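Local coordinates for protein kappa-carrageenase (Pseudoalteromonas carrageenovora, PDB 1DYP) that cleaves internal beta-1,4 linkages between D-galactose 4-sulfate and 3,6-anhydro-D-galactose in kappa-carrageenan, through its family 16 glycoside hydrolase catalytic domain, at residues Q231-A235 with P236-W240; E36-G39 with V40-W43; T67-G71 with C72-Q76; T122-R125 with S126-K129. The protein carries 1 engineered substitution. All coordinates share one frame; numbering follows the deposited sequence.

Interaction 1. Residues Q231-A235 with P236-W240; sequences QGLRA and PHTQW
The backbone N of H237 donates to R234 O over 2.9 Å, with an N-H...O angle of 155°, and closes a type VI beta turn whose cis peptide bond lies between A235 and P236. Through this turn the chain leaves strand 225-233 and enters strand 238-241, and it carries R234, a residue important for substrate recognition. The arginine bends back over its own strand. Its NH1 reaches L233 O at 2.9 Å, with the acceptor in the guanidinium plane but the donor well above the carbonyl plane. NE is held by Q145, while NH2 makes a long, weak ion pair with E142, the proton donor, which places the guanidinium group at the edge of the catalytic site. Just before the turn, L233 crosses H237 at about a right angle, its CD2 lying 3.7 Å from H237 CB. L233 CG also comes within 4.0 Å of T238 CG2. Cutting L233 back to an alanine would probably open a gap between H237 CB, T238 CG2 and the indole of W41, leaving the wall of the turn poorly filled. The imidazole has P236 CG over one face, 4.0 Å above its plane and displaced toward the rim. Its ND1 bond to N250 O, with the rings of Y84 and F256 alongside, probably holds it in place. T238 turns OG1 between its backbone N and carbonyl carbon (chi1 62°). This puts OG1 beside the R234-A235 peptide, 3.0 Å from A235 N, although the angle is too poor for a hydrogen bond.

Interaction 2. Residues E36-G39 with V40-W43; sequences ENYG and VWSW
E36 O lies at the edge of the W43 indole, 3.2 Å from its CD1, in the loop that follows strand 31-32 and doubles back on strand 41-43. The E36 carboxylate turns elsewhere, to K90 and Y120. Next, N37 works like a piece of neighbouring strand: OD1 accepts from W43 N at 2.8 Å in a nearly straight bond, while ND2 donates to a water that in turn donates to W43 O. With N37 CG beside the backbone N (chi1 -69°), the N37 and W43 side chains pass in opposite directions, amide and ring planes 30° apart. Y38 meets the same indole in a T-shaped stack, offering its face to the edge of W43, with ring planes 73° apart. The ring centroids lie 5.1 Å from each other, and Y38 OH reaches W43 CZ2 at 3.2 Å. A second water takes the proton of Y38 N and probably returns one to W41 O, which R66 also holds. G39 completes the reversal with a positive phi. Its CA sits over the six-membered ring of W41, 4.0 Å from the centroid, as a CH-pi contact, and a beta carbon on G39 would fall only 2.5 Å from W41 CH2.

Interaction 3. Residues T67-G71 with C72-Q76; sequences TFWDG and CNQQQ
D70 OD2 accepts two side-chain amides from across the bend, N73 ND2 at 2.8 Å and Q75 NE2 at 3.0 Å. Both come from the same face of the carboxylate plane, N73 on the syn side and Q75 on the anti side. The N73 amide stands perpendicular to the carboxylate, and its bond is nearly straight at 170°, whereas the Q75 chain, extended beyond CG, runs alongside the aspartate. D70 CG lies anti to the backbone N (chi1 176°), which directs the carboxylate into the bend. OD1 takes a weak bond from N73 N and a firmer one from Y246 OH, so both oxygens are occupied and the group is fixed in rotation.

Outside this cluster comes the backbone of a beta hairpin with a G1 beta bulge: two residues, Q74 and Q75, stand opposite the single residue D70. D70 N donates to Q75 O at 2.8 Å, and Q75 N returns a bond to D70 O at 3.2 Å. Q74 has a left-handed backbone conformation, and its folded side chain sends NE2 to G71 O at 2.7 Å, in the carbonyl plane. On the sheet face away from D70 and Q75, the far rim of the W69 indole meets the backbone of Q74 and Q75, W69 CH2 lying 3.3 Å from Q74 C. Q76 CG packs 3.7 Å from W69 CE3, with ring and amide planes 35° apart.

The hairpin tip of strands 54-70 and 75-95 is then tied to the small hairpin of strands 238-241 and 244-247. C72 forms a disulfide with C242, and the side chain of Q244 bonds W69 O and G71 N.

Interaction 4. Residues T122-R125 with S126-K129; sequences TIDR and SLTK
D124 and S126 face each other across an Asx turn nested within a type I beta turn from D124 to L127, on the surface loop joining strands 113-120 and 133-139. The carboxylate of D124 points along the chain, its CG anti to the backbone N (chi1 -173°), which brings OD1 within reach of both S126 N and S126 OG. That one oxygen accepts twice, from S126 N at 2.9 Å on its anti side and from S126 OG at a notably short 2.5 Å on its syn side. Both donors approach from the same face of the carboxylate plane, and the serine hydroxyl is brought there by a chi1 of 73°. A lysine in place of D124 would remove this acceptor and would probably leave the amide and hydroxyl of S126 without their mate and the turn with just its weak L127 N to D124 O bond of 3.4 Å. L127 crosses the aspartate at about a right angle, with CG 3.9 Å from D124 OD2, so the leucine's branch point packs beside that oxygen. Both side chains also touch R223. Further round the bend, R125 extends away from the turn with I123 CG2 over the centre of its guanidinium group, while R125 O lies 3.6 Å from T128 CG2.

All four are local chain reversals, yet their chemistry follows their place in the fold. Interactions 1, 2 and 3 are partly buried, and strands 41-43, 54-70 and 225-233, which they hold, all pair with strand 75-95. Interactions 1 and 2 touch: the indole of W41 packs on G232 and L233, and V40 CG2 meets T238 CG2 at 3.6 Å, beside R234. Aromatic and apolar packing joins the two, alongside a few directed hydrogen bonds. Interaction 3 lies farther out, at a hairpin tip, where polar side chains and a disulfide do the work; its F68 CE1 lies 3.5 Å from G39 O of interaction 2. Interaction 4 is a surface contact resting on one carboxylate, nearest atoms about 8 Å from interactions 2 and 3.

Interaction 1. Residues Q231-A235 with P236-W240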
loop_
_atom_site.group_PDB
_atom_site.type_symbol
_atom_site.label_atom_id
_atom_site.label_comp_id
_atom_site.label_asym_id
_atom_site.label_seq_id
_atom_site.Cartn_x
_atom_site.Cartn_y
_atom_site.Cartn_z
ATOM N N GLN A 231 3.563 -5.899 -2.447
ATOM C CA GLN A 231 4.785 -5.453 -3.093
ATOM C C GLN A 231 4.504 -5.271 -4.575
ATOM O O GLN A 231 4.102 -6.209 -5.264
ATOM C CB GLN A 231 5.910 -6.463 -2.872
ATOM C CG GLN A 231 7.234 -6.014 -3.458
ATOM C CD GLN A 231 8.410 -6.732 -2.842
ATOM O OE1 GLN A 231 8.865 -6.378 -1.752
ATOM N NE2 GLN A 231 8.903 -7.754 -3.529
ATOM N N GLY A 232 4.697 -4.050 -5.055
ATOM C CA GLY A 232 4.443 -3.768 -6.455
ATOM C C GLY A 232 5.707 -3.687 -7.285
ATOM O O GLY A 232 6.811 -3.619 -6.753
ATOM N N LEU A 233 5.531 -3.689 -8.600
ATOM C CA LEU A 233 6.644 -3.612 -9.537
ATOM C C LEU A 233 6.889 -2.145 -9.891
ATOM O O LEU A 233 5.952 -1.339 -9.925
ATOM C CB LEU A 233 6.306 -4.412 -10.798
ATOM C CG LEU A 233 7.454 -4.849 -11.707
ATOM C CD1 LEU A 233 8.344 -5.870 -10.990
ATOM C CD2 LEU A 233 6.868 -5.455 -12.978
ATOM N N ARG A 234 8.146 -1.804 -10.162
ATOM C CA ARG A 234 8.518 -0.434 -10.501
ATOM C C ARG A 234 9.624 -0.410 -11.548
ATOM O O ARG A 234 10.092 -1.458 -11.996
ATOM C CB ARG A 234 9.008 0.304 -9.246
ATOM C CG ARG A 234 7.963 0.460 -8.148
ATOM C CD ARG A 234 6.850 1.411 -8.571
ATOM N NE ARG A 234 5.949 1.752 -7.468
ATOM C CZ ARG A 234 4.871 1.053 -7.128
ATOM N NH1 ARG A 234 4.544 -0.041 -7.802
ATOM N NH2 ARG A 234 4.112 1.461 -6.117
ATOM N N ALA A 235 10.027 0.793 -11.941
ATOM C CA ALA A 235 11.105 0.954 -12.905
ATOM C C ALA A 235 12.292 0.192 -12.317
ATOM O O ALA A 235 12.499 0.198 -11.105
ATOM C CB ALA A 235 11.443 2.434 -13.064
ATOM N N PRO A 236 13.128 -0.416 -13.167
ATOM C CA PRO A 236 13.120 -0.460 -14.633
ATOM C C PRO A 236 12.181 -1.451 -15.324
ATOM O O PRO A 236 12.347 -1.716 -16.515
ATOM C CB PRO A 236 14.571 -0.770 -14.954
ATOM C CG PRO A 236 14.909 -1.769 -13.876
ATOM C CD PRO A 236 14.298 -1.142 -12.631
ATOM N N HIS A 237 11.200 -1.982 -14.602
ATOM C CA HIS A 237 10.292 -2.966 -15.187
ATOM C C HIS A 237 8.925 -2.414 -15.536
ATOM O O HIS A 237 8.031 -3.158 -15.939
ATOM C CB HIS A 237 10.140 -4.134 -14.221
ATOM C CG HIS A 237 11.449 -4.667 -13.737
ATOM N ND1 HIS A 237 12.386 -5.208 -14.590
ATOM C CD2 HIS A 237 12.000 -4.696 -12.501
ATOM C CE1 HIS A 237 13.460 -5.547 -13.900
ATOM N NE2 HIS A 237 13.253 -5.245 -12.631
ATOM N N THR A 238 8.774 -1.102 -15.406
ATOM C CA THR A 238 7.497 -0.464 -15.678
ATOM C C THR A 238 7.631 0.896 -16.333
ATOM O O THR A 238 8.701 1.504 -16.348
ATOM C CB THR A 238 6.712 -0.225 -14.374
ATOM O OG1 THR A 238 7.460 0.669 -13.540
ATOM C CG2 THR A 238 6.478 -1.529 -13.625
ATOM N N GLN A 239 6.507 1.353 -16.873
ATOM C CA GLN A 239 6.381 2.670 -17.473
ATOM C C GLN A 239 5.092 3.159 -16.832
ATOM O O GLN A 239 4.262 2.351 -16.415
ATOM C CB GLN A 239 6.190 2.596 -18.989
ATOM C CG GLN A 239 7.323 1.934 -19.751
ATOM C CD GLN A 239 8.654 2.657 -19.614
ATOM O OE1 GLN A 239 8.733 3.756 -19.056
ATOM N NE2 GLN A 239 9.709 2.042 -20.134
ATOM N N TRP A 240 4.923 4.469 -16.739
ATOM C CA TRP A 240 3.719 5.018 -16.142
ATOM C C TRP A 240 3.115 6.058 -17.065
ATOM O O TRP A 240 3.756 7.050 -17.410
ATOM C CB TRP A 240 4.039 5.627 -14.774
ATOM C CG TRP A 240 2.921 6.438 -14.206
ATOM C CD1 TRP A 240 2.673 7.764 -14.432
ATOM C CD2 TRP A 240 1.877 5.975 -13.346
ATOM N NE1 TRP A 240 1.540 8.152 -13.765
ATOM C CE2 TRP A 240 1.029 7.074 -13.091
ATOM C CE3 TRP A 240 1.575 4.737 -12.767
ATOM C CZ2 TRP A 240 -0.105 6.974 -12.279
ATOM C CZ3 TRP A 240 0.448 4.635 -11.961
ATOM C CH2 TRP A 240 -0.379 5.749 -11.724
#

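Interaction 2. Residues E36-G39 with V40-W43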
loop_
_atom_site.group_PDB
_atom_site.type_symbol
_atom_site.label_atom_id
_atom_site.label_comp_id
_atom_site.label_asym_id
_atom_site.label_seq_id
_atom_site.Cartn_x
_atom_site.Cartn_y
_atom_site.Cartn_z
ATOM N N GLU A 36 -7.968 -8.689 -6.389
ATOM C CA GLU A 36 -8.173 -8.306 -7.776
ATOM C C GLU A 36 -6.834 -7.802 -8.303
ATOM O O GLU A 36 -6.049 -7.220 -7.554
ATOM C CB GLU A 36 -9.248 -7.213 -7.876
ATOM C CG GLU A 36 -8.838 -5.788 -7.462
ATOM C CD GLU A 36 -8.625 -5.587 -5.963
ATOM O OE1 GLU A 36 -9.076 -6.424 -5.149
ATOM O OE2 GLU A 36 -8.015 -4.558 -5.595
ATOM N N ASN A 37 -6.570 -8.038 -9.582
ATOM C CA ASN A 37 -5.310 -7.615 -10.178
ATOM C C ASN A 37 -5.329 -6.211 -10.752
ATOM O O ASN A 37 -6.370 -5.688 -11.142
ATOM C CB ASN A 37 -4.883 -8.589 -11.277
ATOM C CG ASN A 37 -4.479 -9.940 -10.730
ATOM O OD1 ASN A 37 -3.690 -10.028 -9.789
ATOM N ND2 ASN A 37 -5.010 -11.003 -11.321
ATOM N N TYR A 38 -4.148 -5.610 -10.793
ATOM C CA TYR A 38 -3.960 -4.276 -11.336
ATOM C C TYR A 38 -2.469 -4.095 -11.570
ATOM O O TYR A 38 -1.686 -5.010 -11.309
ATOM C CB TYR A 38 -4.520 -3.221 -10.377
ATOM C CG TYR A 38 -4.106 -3.380 -8.933
ATOM C CD1 TYR A 38 -2.885 -2.886 -8.475
ATOM C CD2 TYR A 38 -4.946 -4.015 -8.017
ATOM C CE1 TYR A 38 -2.514 -3.019 -7.137
ATOM C CE2 TYR A 38 -4.583 -4.155 -6.681
ATOM C CZ TYR A 38 -3.370 -3.654 -6.248
ATOM O OH TYR A 38 -3.017 -3.788 -4.925
ATOM N N GLY A 39 -2.067 -2.933 -12.068
ATOM C CA GLY A 39 -0.657 -2.729 -12.340
ATOM C C GLY A 39 -0.236 -3.644 -13.476
ATOM O O GLY A 39 -1.059 -4.013 -14.317
ATOM N N VAL A 40 1.035 -4.026 -13.505
ATOM C CA VAL A 40 1.530 -4.897 -14.563
ATOM C C VAL A 40 2.087 -6.203 -14.019
ATOM O O VAL A 40 3.100 -6.718 -14.488
ATOM C CB VAL A 40 2.601 -4.189 -15.407
ATOM C CG1 VAL A 40 1.969 -3.021 -16.141
ATOM C CG2 VAL A 40 3.741 -3.707 -14.518
ATOM N N TRP A 41 1.413 -6.728 -13.008
ATOM C CA TRP A 41 1.797 -7.993 -12.402
ATOM C C TRP A 41 0.499 -8.619 -11.942
ATOM O O TRP A 41 -0.557 -8.003 -12.040
ATOM C CB TRP A 41 2.723 -7.760 -11.205
ATOM C CG TRP A 41 2.130 -6.864 -10.165
ATOM C CD1 TRP A 41 1.311 -7.229 -9.135
ATOM C CD2 TRP A 41 2.252 -5.441 -10.098
ATOM N NE1 TRP A 41 0.911 -6.115 -8.432
ATOM C CE2 TRP A 41 1.475 -5.004 -9.002
ATOM C CE3 TRP A 41 2.942 -4.488 -10.861
ATOM C CZ2 TRP A 41 1.367 -3.653 -8.650
ATOM C CZ3 TRP A 41 2.836 -3.141 -10.510
ATOM C CH2 TRP A 41 2.054 -2.740 -9.412
ATOM N N SER A 42 0.568 -9.851 -11.463
ATOM C CA SER A 42 -0.623 -10.511 -10.969
ATOM C C SER A 42 -0.309 -11.044 -9.588
ATOM O O SER A 42 0.819 -11.446 -9.309
ATOM C CB SER A 42 -1.035 -11.659 -11.892
ATOM O OG SER A 42 -1.391 -11.173 -13.174
ATOM N N TRP A 43 -1.308 -11.022 -8.719
ATOM C CA TRP A 43 -1.133 -11.531 -7.372
ATOM C C TRP A 43 -1.283 -13.043 -7.397
ATOM O O TRP A 43 -2.104 -13.582 -8.138
ATOM C CB TRP A 43 -2.199 -10.959 -6.439
ATOM C CG TRP A 43 -2.269 -9.474 -6.422
ATOM C CD1 TRP A 43 -3.335 -8.705 -6.776
ATOM C CD2 TRP A 43 -1.244 -8.572 -5.990
ATOM N NE1 TRP A 43 -3.044 -7.376 -6.589
ATOM C CE2 TRP A 43 -1.765 -7.265 -6.107
ATOM C CE3 TRP A 43 0.066 -8.740 -5.514
ATOM C CZ2 TRP A 43 -1.025 -6.127 -5.766
ATOM C CZ3 TRP A 43 0.804 -7.606 -5.173
ATOM C CH2 TRP A 43 0.253 -6.315 -5.301
HETATM O O HOH W 1 -4.280 -13.297 -9.690
HETATM O O HOH W 2 -1.996 -7.348 -9.568
#

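Interaction 3. Residues T67-G71 with C72-Q76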
loop_
_atom_site.group_PDB
_atom_site.type_symbol
_atom_site.label_atom_id
_atom_site.label_comp_id
_atom_site.label_asym_id
_atom_site.label_seq_id
_atom_site.Cartn_x
_atom_site.Cartn_y
_atom_site.Cartn_z
ATOM N N THR A 67 -6.239 -10.681 -18.646
ATOM C CA THR A 67 -6.894 -9.549 -19.273
ATOM C C THR A 67 -6.246 -8.326 -18.637
ATOM O O THR A 67 -6.020 -8.285 -17.427
ATOM C CB THR A 67 -8.410 -9.560 -19.024
ATOM O OG1 THR A 67 -9.007 -10.596 -19.813
ATOM C CG2 THR A 67 -9.024 -8.237 -19.420
ATOM N N PHE A 68 -5.937 -7.341 -19.469
ATOM C CA PHE A 68 -5.264 -6.133 -19.017
ATOM C C PHE A 68 -6.003 -4.888 -19.485
ATOM O O PHE A 68 -6.392 -4.793 -20.648
ATOM C CB PHE A 68 -3.846 -6.146 -19.586
ATOM C CG PHE A 68 -3.039 -4.916 -19.289
ATOM C CD1 PHE A 68 -2.452 -4.737 -18.042
ATOM C CD2 PHE A 68 -2.824 -3.961 -20.277
ATOM C CE1 PHE A 68 -1.653 -3.626 -17.782
ATOM C CE2 PHE A 68 -2.025 -2.842 -20.026
ATOM C CZ PHE A 68 -1.438 -2.679 -18.773
ATOM N N TRP A 69 -6.207 -3.941 -18.576
ATOM C CA TRP A 69 -6.873 -2.700 -18.940
ATOM C C TRP A 69 -5.835 -1.733 -19.497
ATOM O O TRP A 69 -4.915 -1.315 -18.793
ATOM C CB TRP A 69 -7.564 -2.067 -17.732
ATOM C CG TRP A 69 -8.107 -0.690 -18.017
ATOM C CD1 TRP A 69 -7.704 0.481 -17.447
ATOM C CD2 TRP A 69 -9.147 -0.348 -18.943
ATOM N NE1 TRP A 69 -8.427 1.533 -17.957
ATOM C CE2 TRP A 69 -9.320 1.052 -18.878
ATOM C CE3 TRP A 69 -9.949 -1.087 -19.822
ATOM C CZ2 TRP A 69 -10.266 1.729 -19.659
ATOM C CZ3 TRP A 69 -10.889 -0.415 -20.599
ATOM C CH2 TRP A 69 -11.038 0.981 -20.509
ATOM N N ASP A 70 -5.993 -1.404 -20.772
ATOM C CA ASP A 70 -5.114 -0.480 -21.474
ATOM C C ASP A 70 -5.806 0.882 -21.429
ATOM O O ASP A 70 -6.488 1.286 -22.375
ATOM C CB ASP A 70 -4.937 -0.973 -22.914
ATOM C CG ASP A 70 -4.107 -0.039 -23.770
ATOM O OD1 ASP A 70 -3.564 0.961 -23.253
ATOM O OD2 ASP A 70 -4.002 -0.326 -24.980
ATOM N N GLY A 71 -5.634 1.570 -20.305
ATOM C CA GLY A 71 -6.248 2.871 -20.103
ATOM C C GLY A 71 -5.969 3.901 -21.174
ATOM O O GLY A 71 -6.855 4.664 -21.552
ATOM N N CYS A 72 -4.736 3.940 -21.664
ATOM C CA CYS A 72 -4.381 4.900 -22.697
ATOM C C CYS A 72 -5.309 4.773 -23.899
ATOM O O CYS A 72 -5.701 5.771 -24.503
ATOM C CB CYS A 72 -2.940 4.684 -23.148
ATOM S SG CYS A 72 -1.665 5.154 -21.936
ATOM N N ASN A 73 -5.658 3.539 -24.245
ATOM C CA ASN A 73 -6.540 3.293 -25.375
ATOM C C ASN A 73 -7.973 2.978 -24.957
ATOM O O ASN A 73 -8.809 2.642 -25.797
ATOM C CB ASN A 73 -5.980 2.157 -26.234
ATOM C CG ASN A 73 -4.731 2.569 -26.987
ATOM O OD1 ASN A 73 -4.758 3.516 -27.775
ATOM N ND2 ASN A 73 -3.630 1.866 -26.747
ATOM N N GLN A 74 -8.253 3.104 -23.662
ATOM C CA GLN A 74 -9.589 2.840 -23.130
ATOM C C GLN A 74 -10.119 1.510 -23.648
ATOM O O GLN A 74 -11.229 1.429 -24.183
ATOM C CB GLN A 74 -10.542 3.971 -23.529
ATOM C CG GLN A 74 -10.212 5.302 -22.877
ATOM C CD GLN A 74 -10.412 5.271 -21.374
ATOM O OE1 GLN A 74 -11.539 5.148 -20.891
ATOM N NE2 GLN A 74 -9.320 5.374 -20.624
ATOM N N GLN A 75 -9.324 0.462 -23.473
ATOM C CA GLN A 75 -9.712 -0.859 -23.946
ATOM C C GLN A 75 -9.145 -1.976 -23.090
ATOM O O GLN A 75 -8.037 -1.869 -22.564
ATOM C CB GLN A 75 -9.216 -1.060 -25.377
ATOM C CG GLN A 75 -7.697 -1.017 -25.482
ATOM C CD GLN A 75 -7.191 -1.198 -26.897
ATOM O OE1 GLN A 75 -7.969 -1.188 -27.852
ATOM N NE2 GLN A 75 -5.877 -1.357 -27.041
ATOM N N GLN A 76 -9.919 -3.045 -22.957
ATOM C CA GLN A 76 -9.483 -4.222 -22.222
ATOM C C GLN A 76 -8.749 -5.060 -23.262
ATOM O O GLN A 76 -9.224 -5.204 -24.388
ATOM C CB GLN A 76 -10.687 -5.010 -21.698
ATOM C CG GLN A 76 -11.380 -4.406 -20.489
ATOM C CD GLN A 76 -10.473 -4.340 -19.277
ATOM O OE1 GLN A 76 -9.521 -5.109 -19.162
ATOM N NE2 GLN A 76 -10.774 -3.431 -18.359
#

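Interaction 4. Residues T122-R125 with S126-K129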
loop_
_atom_site.group_PDB
_atom_site.type_symbol
_atom_site.label_atom_id
_atom_site.label_comp_id
_atom_site.label_asym_id
_atom_site.label_seq_id
_atom_site.Cartn_x
_atom_site.Cartn_y
_atom_site.Cartn_z
ATOM N N THR A 122 -13.251 0.660 -2.014
ATOM C CA THR A 122 -13.760 0.245 -3.303
ATOM C C THR A 122 -14.059 1.585 -3.964
ATOM O O THR A 122 -14.077 2.619 -3.291
ATOM C CB THR A 122 -15.068 -0.532 -3.143
ATOM O OG1 THR A 122 -15.914 0.165 -2.221
ATOM C CG2 THR A 122 -14.797 -1.932 -2.622
ATOM N N ILE A 123 -14.272 1.580 -5.274
ATOM C CA ILE A 123 -14.587 2.814 -5.975
ATOM C C ILE A 123 -16.093 2.821 -6.195
ATOM O O ILE A 123 -16.636 1.905 -6.815
ATOM C CB ILE A 123 -13.867 2.891 -7.338
ATOM C CG1 ILE A 123 -12.350 2.862 -7.121
ATOM C CG2 ILE A 123 -14.279 4.161 -8.075
ATOM C CD1 ILE A 123 -11.543 2.872 -8.403
ATOM N N ASP A 124 -16.764 3.837 -5.664
ATOM C CA ASP A 124 -18.213 3.952 -5.800
ATOM C C ASP A 124 -18.546 5.099 -6.738
ATOM O O ASP A 124 -18.576 6.263 -6.329
ATOM C CB ASP A 124 -18.859 4.203 -4.437
ATOM C CG ASP A 124 -20.371 4.155 -4.495
ATOM O OD1 ASP A 124 -20.928 4.183 -5.611
ATOM O OD2 ASP A 124 -20.999 4.093 -3.423
ATOM N N ARG A 125 -18.808 4.763 -7.995
ATOM C CA ARG A 125 -19.116 5.770 -8.995
ATOM C C ARG A 125 -20.547 6.302 -8.920
ATOM O O ARG A 125 -20.937 7.158 -9.717
ATOM C CB ARG A 125 -18.799 5.208 -10.385
ATOM C CG ARG A 125 -17.341 4.744 -10.498
ATOM C CD ARG A 125 -16.985 4.196 -11.876
ATOM N NE ARG A 125 -15.672 3.542 -11.888
ATOM C CZ ARG A 125 -14.504 4.171 -11.782
ATOM N NH1 ARG A 125 -14.458 5.490 -11.657
ATOM N NH2 ARG A 125 -13.374 3.477 -11.802
ATOM N N SER A 126 -21.323 5.817 -7.952
ATOM C CA SER A 126 -22.697 6.285 -7.789
ATOM C C SER A 126 -22.715 7.589 -6.993
ATOM O O SER A 126 -23.730 8.280 -6.945
ATOM C CB SER A 126 -23.557 5.237 -7.071
ATOM O OG SER A 126 -23.242 5.153 -5.695
ATOM N N LEU A 127 -21.590 7.914 -6.362
ATOM C CA LEU A 127 -21.471 9.144 -5.582
ATOM C C LEU A 127 -21.047 10.245 -6.543
ATOM O O LEU A 127 -19.860 10.423 -6.820
ATOM C CB LEU A 127 -20.431 8.966 -4.475
ATOM C CG LEU A 127 -20.822 7.944 -3.404
ATOM C CD1 LEU A 127 -19.639 7.684 -2.479
ATOM C CD2 LEU A 127 -22.021 8.460 -2.619
ATOM N N THR A 128 -22.028 10.988 -7.044
ATOM C CA THR A 128 -21.775 12.036 -8.025
ATOM C C THR A 128 -21.993 13.475 -7.575
ATOM O O THR A 128 -21.796 14.399 -8.366
ATOM C CB THR A 128 -22.638 11.801 -9.271
ATOM O OG1 THR A 128 -24.023 11.822 -8.895
ATOM C CG2 THR A 128 -22.315 10.448 -9.893
ATOM N N LYS A 129 -22.406 13.679 -6.327
ATOM C CA LYS A 129 -22.632 15.037 -5.840
ATOM C C LYS A 129 -21.322 15.795 -5.667
ATOM O O LYS A 129 -20.268 15.197 -5.452
ATOM C CB LYS A 129 -23.388 15.011 -4.510
ATOM C CG LYS A 129 -24.818 14.497 -4.619
ATOM C CD LYS A 129 -25.548 14.613 -3.284
ATOM C CE LYS A 129 -25.808 16.064 -2.893
ATOM N NZ LYS A 129 -26.844 16.710 -3.751
#